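Local structure of peptidyl-prolyl cis-trans isomerase (Hirschia baltica, 5EX2) at residues A[50-53]-A[54-58]; A[216-219]-A[220-223]. The protein probably catalyses the cis-trans isomerisation of peptide bonds preceding proline, as a cyclophilin-type folding helper of the periplasm. One frame throughout, in Å; residues are numbered along the deposited sequence.

Interaction 1: A[50-53]-A[54-58]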
ATOM      1  N   GLN A  50      -2.736  11.212  -8.046  1.00  9.92           N
ATOM      2  CA  GLN A  50      -3.343  12.132  -7.083  1.00 11.55           C
ATOM      3  C   GLN A  50      -2.494  12.285  -5.835  1.00  8.69           C
ATOM      4  O   GLN A  50      -2.270  13.398  -5.353  1.00  9.25           O
ATOM      5  CB  GLN A  50      -4.737  11.646  -6.715  1.00 12.22           C
ATOM      6  CG  GLN A  50      -5.499  12.522  -5.723  1.00 12.83           C
ATOM      7  CD  GLN A  50      -6.198  13.705  -6.365  1.00 16.05           C
ATOM      8  OE1 GLN A  50      -6.027  13.987  -7.549  1.00 16.29           O
ATOM      9  NE2 GLN A  50      -7.022  14.391  -5.579  1.00 13.63           N
ATOM     10  N   ILE A  51      -2.011  11.179  -5.286  1.00 10.01           N
ATOM     11  CA  ILE A  51      -1.222  11.250  -4.059  1.00 10.44           C
ATOM     12  C   ILE A  51       0.069  12.024  -4.308  1.00 10.73           C
ATOM     13  O   ILE A  51       0.424  12.885  -3.520  1.00  9.05           O
ATOM     14  CB  ILE A  51      -0.918   9.851  -3.500  1.00  8.88           C
ATOM     15  CG1 ILE A  51      -2.229   9.158  -3.060  1.00 10.03           C
ATOM     16  CG2 ILE A  51       0.079   9.921  -2.358  1.00 11.36           C
ATOM     17  CD1 ILE A  51      -3.059   9.896  -2.003  1.00 15.22           C
ATOM     18  N   ARG A  52       0.764  11.748  -5.401  1.00  9.60           N
ATOM     19  CA  ARG A  52       1.964  12.534  -5.703  1.00 10.18           C
ATOM     20  C   ARG A  52       1.655  14.023  -5.770  1.00 10.69           C
ATOM     21  O   ARG A  52       2.389  14.850  -5.225  1.00 10.74           O
ATOM     22  CB  ARG A  52       2.592  12.108  -7.028  1.00 11.24           C
ATOM     23  CG  ARG A  52       3.167  10.718  -7.040  1.00 11.20           C
ATOM     24  CD  ARG A  52       4.161  10.553  -8.177  1.00 12.63           C
ATOM     25  NE  ARG A  52       4.481   9.148  -8.381  1.00 14.33           N
ATOM     26  CZ  ARG A  52       3.927   8.378  -9.306  1.00 13.83           C
ATOM     27  NH1 ARG A  52       3.028   8.862 -10.158  1.00 14.85           N
ATOM     28  NH2 ARG A  52       4.291   7.111  -9.389  1.00 13.99           N
ATOM     29  N   LYS A  53       0.574  14.358  -6.449  1.00 10.77           N
ATOM     30  CA  LYS A  53       0.150  15.736  -6.598  1.00 12.19           C
ATOM     31  C   LYS A  53      -0.121  16.376  -5.244  1.00 11.00           C
ATOM     32  O   LYS A  53       0.368  17.466  -4.965  1.00 10.69           O
ATOM     33  CB  LYS A  53      -1.093  15.783  -7.487  1.00 13.75           C
ATOM     34  CG  LYS A  53      -1.709  17.148  -7.682  1.00 15.95           C
ATOM     35  CD  LYS A  53      -2.968  17.043  -8.546  1.00 22.88           C
ATOM     36  CE  LYS A  53      -3.673  18.388  -8.690  1.00 32.55           C
ATOM     37  NZ  LYS A  53      -2.948  19.312  -9.603  1.00 39.64           N
ATOM     38  N   VAL A  54      -0.905  15.718  -4.396  1.00  9.05           N
ATOM     39  CA  VAL A  54      -1.249  16.316  -3.105  1.00 10.09           C
ATOM     40  C   VAL A  54      -0.004  16.447  -2.217  1.00  8.93           C
ATOM     41  O   VAL A  54       0.218  17.475  -1.584  1.00 10.23           O
ATOM     42  CB  VAL A  54      -2.359  15.503  -2.398  1.00 10.58           C
ATOM     43  CG1 VAL A  54      -2.681  16.087  -1.034  1.00 11.44           C
ATOM     44  CG2 VAL A  54      -3.615  15.487  -3.252  1.00 14.50           C
ATOM     45  N   VAL A  55       0.836  15.424  -2.200  1.00  9.34           N
ATOM     46  CA  VAL A  55       2.066  15.485  -1.426  1.00  9.30           C
ATOM     47  C   VAL A  55       2.861  16.720  -1.834  1.00 10.20           C
ATOM     48  O   VAL A  55       3.314  17.487  -0.982  1.00 11.53           O
ATOM     49  CB  VAL A  55       2.919  14.190  -1.611  1.00  8.12           C
ATOM     50  CG1 VAL A  55       4.331  14.375  -1.058  1.00  9.32           C
ATOM     51  CG2 VAL A  55       2.253  13.016  -0.932  1.00  8.92           C
ATOM     52  N   ARG A  56       2.983  16.940  -3.138  1.00  8.83           N
ATOM     53  CA  ARG A  56       3.830  18.008  -3.655  1.00 10.03           C
ATOM     54  C   ARG A  56       3.251  19.404  -3.447  1.00  8.38           C
ATOM     55  O   ARG A  56       3.957  20.377  -3.611  1.00 11.34           O
ATOM     56  CB  ARG A  56       4.133  17.749  -5.136  1.00 11.46           C
ATOM     57  CG  ARG A  56       5.190  16.693  -5.278  1.00 10.83           C
ATOM     58  CD  ARG A  56       5.230  16.131  -6.655  1.00 12.86           C
ATOM     59  NE  ARG A  56       6.359  15.228  -6.769  1.00 11.50           N
ATOM     60  CZ  ARG A  56       6.466  14.258  -7.664  1.00 13.81           C
ATOM     61  NH1 ARG A  56       5.485  14.025  -8.531  1.00 12.68           N
ATOM     62  NH2 ARG A  56       7.555  13.509  -7.675  1.00 13.00           N
ATOM     63  N   THR A  57       1.983  19.504  -3.057  1.00  9.10           N
ATOM     64  CA  THR A  57       1.439  20.804  -2.646  1.00 10.16           C
ATOM     65  C   THR A  57       1.889  21.221  -1.251  1.00 10.19           C
ATOM     66  O   THR A  57       1.741  22.389  -0.874  1.00 12.19           O
ATOM     67  CB  THR A  57      -0.103  20.836  -2.615  1.00 10.37           C
ATOM     68  OG1 THR A  57      -0.576  20.003  -1.547  1.00 11.53           O
ATOM     69  CG2 THR A  57      -0.698  20.425  -3.940  1.00 15.80           C
ATOM     70  N   GLY A  58       2.387  20.260  -0.477  1.00 10.02           N
ATOM     71  CA  GLY A  58       2.712  20.493   0.915  1.00  9.13           C
ATOM     72  C   GLY A  58       1.513  20.449   1.845  1.00  9.91           C
ATOM     73  O   GLY A  58       1.666  20.528   3.071  1.00 11.31           O
TER
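Arg52 and Arg56, one helical turn apart, run side by side and point the same way, each extended from CG to NE. Arg56 NH1 rests against the aliphatic shaft of Arg52, 3.7 Å from CD, and the two guanidinium planes are inclined by 29°. The charged groups themselves stay apart, with Arg52 NE 5.0 Å from Arg56 NH1, and acidic or carbonyl partners probably ease any repulsion: Asp23 and Asp221 form salt bridges with Arg56, while Arg52 donates to the carbonyl of Asp23 and to Asn24. Between the same two residues the backbone bond runs from Arg56 N to Arg52 O at 3.0 Å.

On the buried flank Ile51 and Val55 meet obliquely through their CG2 methyls, 4.0 Å apart. Ile51 CG2 stands anti to its own N and Val55 CG2 anti to its carbonyl carbon, which turns the two methyls to each other across the turn. These i to i+4 contacts belong to the last turns of helix 45-57, which packs on strand 212-218 of the cyclophilin beta-barrel; Val55 and both arginines touch that strand. Val54, also buried, lays CG2 3.3 Å from Gln50 O, the acceptor of its own N-H.

Toward the C-terminal end the bonding shifts: Thr57 N makes a weak bond to Lys53 O and another to Val54 O, three residues back. Thr57 OG1, set between its own backbone N and carbonyl carbon (chi1 69°), is turned back to Val54 O and donates to it at 2.7 Å in the carbonyl plane, on a lone pair. The following Gly58 leaves helical geometry with a positive phi of 80°.

Interaction 2: A[216-219]-A[220-223]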
ATOM      1  N   ALA A 216       4.919  15.064   4.523  1.00  9.60           N
ATOM      2  CA  ALA A 216       4.914  14.049   3.491  1.00  9.44           C
ATOM      3  C   ALA A 216       5.892  14.477   2.411  1.00  9.84           C
ATOM      4  O   ALA A 216       5.918  15.644   2.012  1.00 11.06           O
ATOM      5  CB  ALA A 216       3.515  13.864   2.924  1.00  9.27           C
ATOM      6  N   VAL A 217       6.697  13.529   1.945  0.65  8.20           N
ATOM      7  CA  VAL A 217       7.708  13.797   0.931  0.65  7.27           C
ATOM      8  C   VAL A 217       7.782  12.656  -0.059  0.65  9.28           C
ATOM      9  O   VAL A 217       7.808  11.504   0.336  0.65 10.78           O
ATOM     10  CB  VAL A 217       9.115  13.997   1.555  0.65 10.55           C
ATOM     11  CG1 VAL A 217      10.121  14.376   0.490  0.65 15.18           C
ATOM     12  CG2 VAL A 217       9.083  15.065   2.627  0.65 13.29           C
ATOM     13  N   MET A 218       7.799  12.983  -1.346  1.00  8.29           N
ATOM     14  CA  MET A 218       8.158  12.025  -2.383  1.00  9.50           C
ATOM     15  C   MET A 218       9.669  11.865  -2.429  1.00 11.52           C
ATOM     16  O   MET A 218      10.411  12.842  -2.528  1.00  9.72           O
ATOM     17  CB  MET A 218       7.686  12.502  -3.752  1.00 10.17           C
ATOM     18  CG  MET A 218       6.197  12.660  -3.902  1.00 12.11           C
ATOM     19  SD  MET A 218       5.279  11.135  -3.608  1.00 11.40           S
ATOM     20  CE  MET A 218       6.184   9.990  -4.667  1.00 13.87           C
ATOM     21  N   VAL A 219      10.135  10.628  -2.369  1.00  8.10           N
ATOM     22  CA  VAL A 219      11.568  10.414  -2.292  1.00  9.84           C
ATOM     23  C   VAL A 219      12.267  10.914  -3.565  1.00  9.11           C
ATOM     24  O   VAL A 219      13.410  11.357  -3.499  1.00 10.21           O
ATOM     25  CB  VAL A 219      11.872   8.920  -2.012  1.00  9.61           C
ATOM     26  CG1 VAL A 219      13.329   8.602  -2.129  1.00  9.70           C
ATOM     27  CG2 VAL A 219      11.416   8.585  -0.607  1.00 10.01           C
ATOM     28  N   SER A 220      11.595  10.852  -4.715  1.00  9.70           N
ATOM     29  CA  SER A 220      12.156  11.359  -5.962  1.00 10.59           C
ATOM     30  C   SER A 220      12.448  12.861  -5.908  1.00 10.46           C
ATOM     31  O   SER A 220      13.256  13.366  -6.685  1.00 12.92           O
ATOM     32  CB  SER A 220      11.191  11.066  -7.099  1.00 13.13           C
ATOM     33  OG  SER A 220       9.913  11.520  -6.735  1.00 12.06           O
ATOM     34  N   ASP A 221      11.787  13.567  -4.996  1.00 10.36           N
ATOM     35  CA  ASP A 221      11.957  15.010  -4.891  1.00 12.10           C
ATOM     36  C   ASP A 221      13.122  15.392  -4.001  1.00 12.50           C
ATOM     37  O   ASP A 221      13.502  16.565  -3.933  1.00 15.14           O
ATOM     38  CB  ASP A 221      10.682  15.653  -4.367  1.00  9.87           C
ATOM     39  CG  ASP A 221       9.528  15.518  -5.333  1.00 13.16           C
ATOM     40  OD1 ASP A 221       9.767  15.332  -6.545  1.00 14.21           O
ATOM     41  OD2 ASP A 221       8.372  15.597  -4.884  1.00 12.44           O
ATOM     42  N   LEU A 222      13.700  14.405  -3.330  1.00 13.51           N
ATOM     43  CA  LEU A 222      14.891  14.638  -2.526  1.00 11.62           C
ATOM     44  C   LEU A 222      16.124  14.603  -3.397  1.00 14.28           C
ATOM     45  O   LEU A 222      16.129  13.959  -4.454  1.00 14.04           O
ATOM     46  CB  LEU A 222      15.001  13.578  -1.439  1.00 11.57           C
ATOM     47  CG  LEU A 222      13.856  13.504  -0.430  1.00 11.06           C
ATOM     48  CD1 LEU A 222      14.044  12.292   0.463  1.00 11.57           C
ATOM     49  CD2 LEU A 222      13.786  14.780   0.388  1.00 12.80           C
ATOM     50  N   ALA A 223      17.171  15.287  -2.942  1.00 14.25           N
ATOM     51  CA  ALA A 223      18.474  15.183  -3.587  1.00 17.79           C
ATOM     52  C   ALA A 223      18.928  13.729  -3.506  1.00 14.95           C
ATOM     53  O   ALA A 223      18.685  13.062  -2.507  1.00 15.53           O
ATOM     54  CB  ALA A 223      19.486  16.098  -2.923  1.00 18.07           C
TER
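With chi1 at -66° for Asp221 and -62° for Met218, each CG lies anti to its own carbonyl carbon, and the carboxylate of Asp221 folds back beside the base of the methionine. The two side chains cross at a slant, Asp221 OD2 coming within 3.4 Å of Met218 CB. The same Asp221 OD2 forms a salt bridge with Arg56 of helix 45-57. Only the root of Met218 takes part in this approach; bends at chi2 and chi3 carry its sulfur and CE away.

A second, apolar meeting lies between Val217 and Leu222. Val217 CG1, anti to its backbone N, sits 3.7 Å from Leu222 CD2, and the side chains cross at about a right angle. Val217 has two conformers, so this contact holds for one of them and is less certain.

Two backbone bonds of the i+3 to i type mark the turn: Asp221 N to Met218 O at 2.9 Å and Leu222 N to Val219 O at 3.1 Å. Both donors lie well above the carbonyl planes of their acceptors. This geometry is that of a short 3-10 turn, entered as the strand ends and left at Leu222, whose extended psi returns the chain to an open path. Leu222 CB also lies 3.4 Å from Val219 O.

The turn is tied to its surroundings on several sides. Ser220 OG is hydrogen-bonded to Asp23. Strand 212-218 pairs with strand 25-30 through Val217 and Ile27, and Val219 extends that pairing to Leu25, its side chain packing on Leu25 and Ile27. Met218 packs on Val26 of that strand and also reaches helix 45-57, touching Arg52, Val55 and Arg56.

Interactions 1 and 2 have centres 11 Å apart and lie on the same side of the chain's centre, both partly buried and away from the magnesium site at Gln115, Gln133 and Glu135. They meet directly: Arg56 NE and Asp221 OD2 form a salt bridge of 2.8 Å, and Val55 CG1 packs 3.7 Å from Ala216 O. Asp23 joins both, pairing with Arg56 and with Ser220. Their backbones differ in kind, mainly i to i+4 bonds along a helix against i to i+3 bonds in a turn after a barrel strand. In each, buried apolar residues such as Val55 and Met218 contribute to the helix-strand interface, while Arg56 and Asp221 pair their charges at its exposed margin.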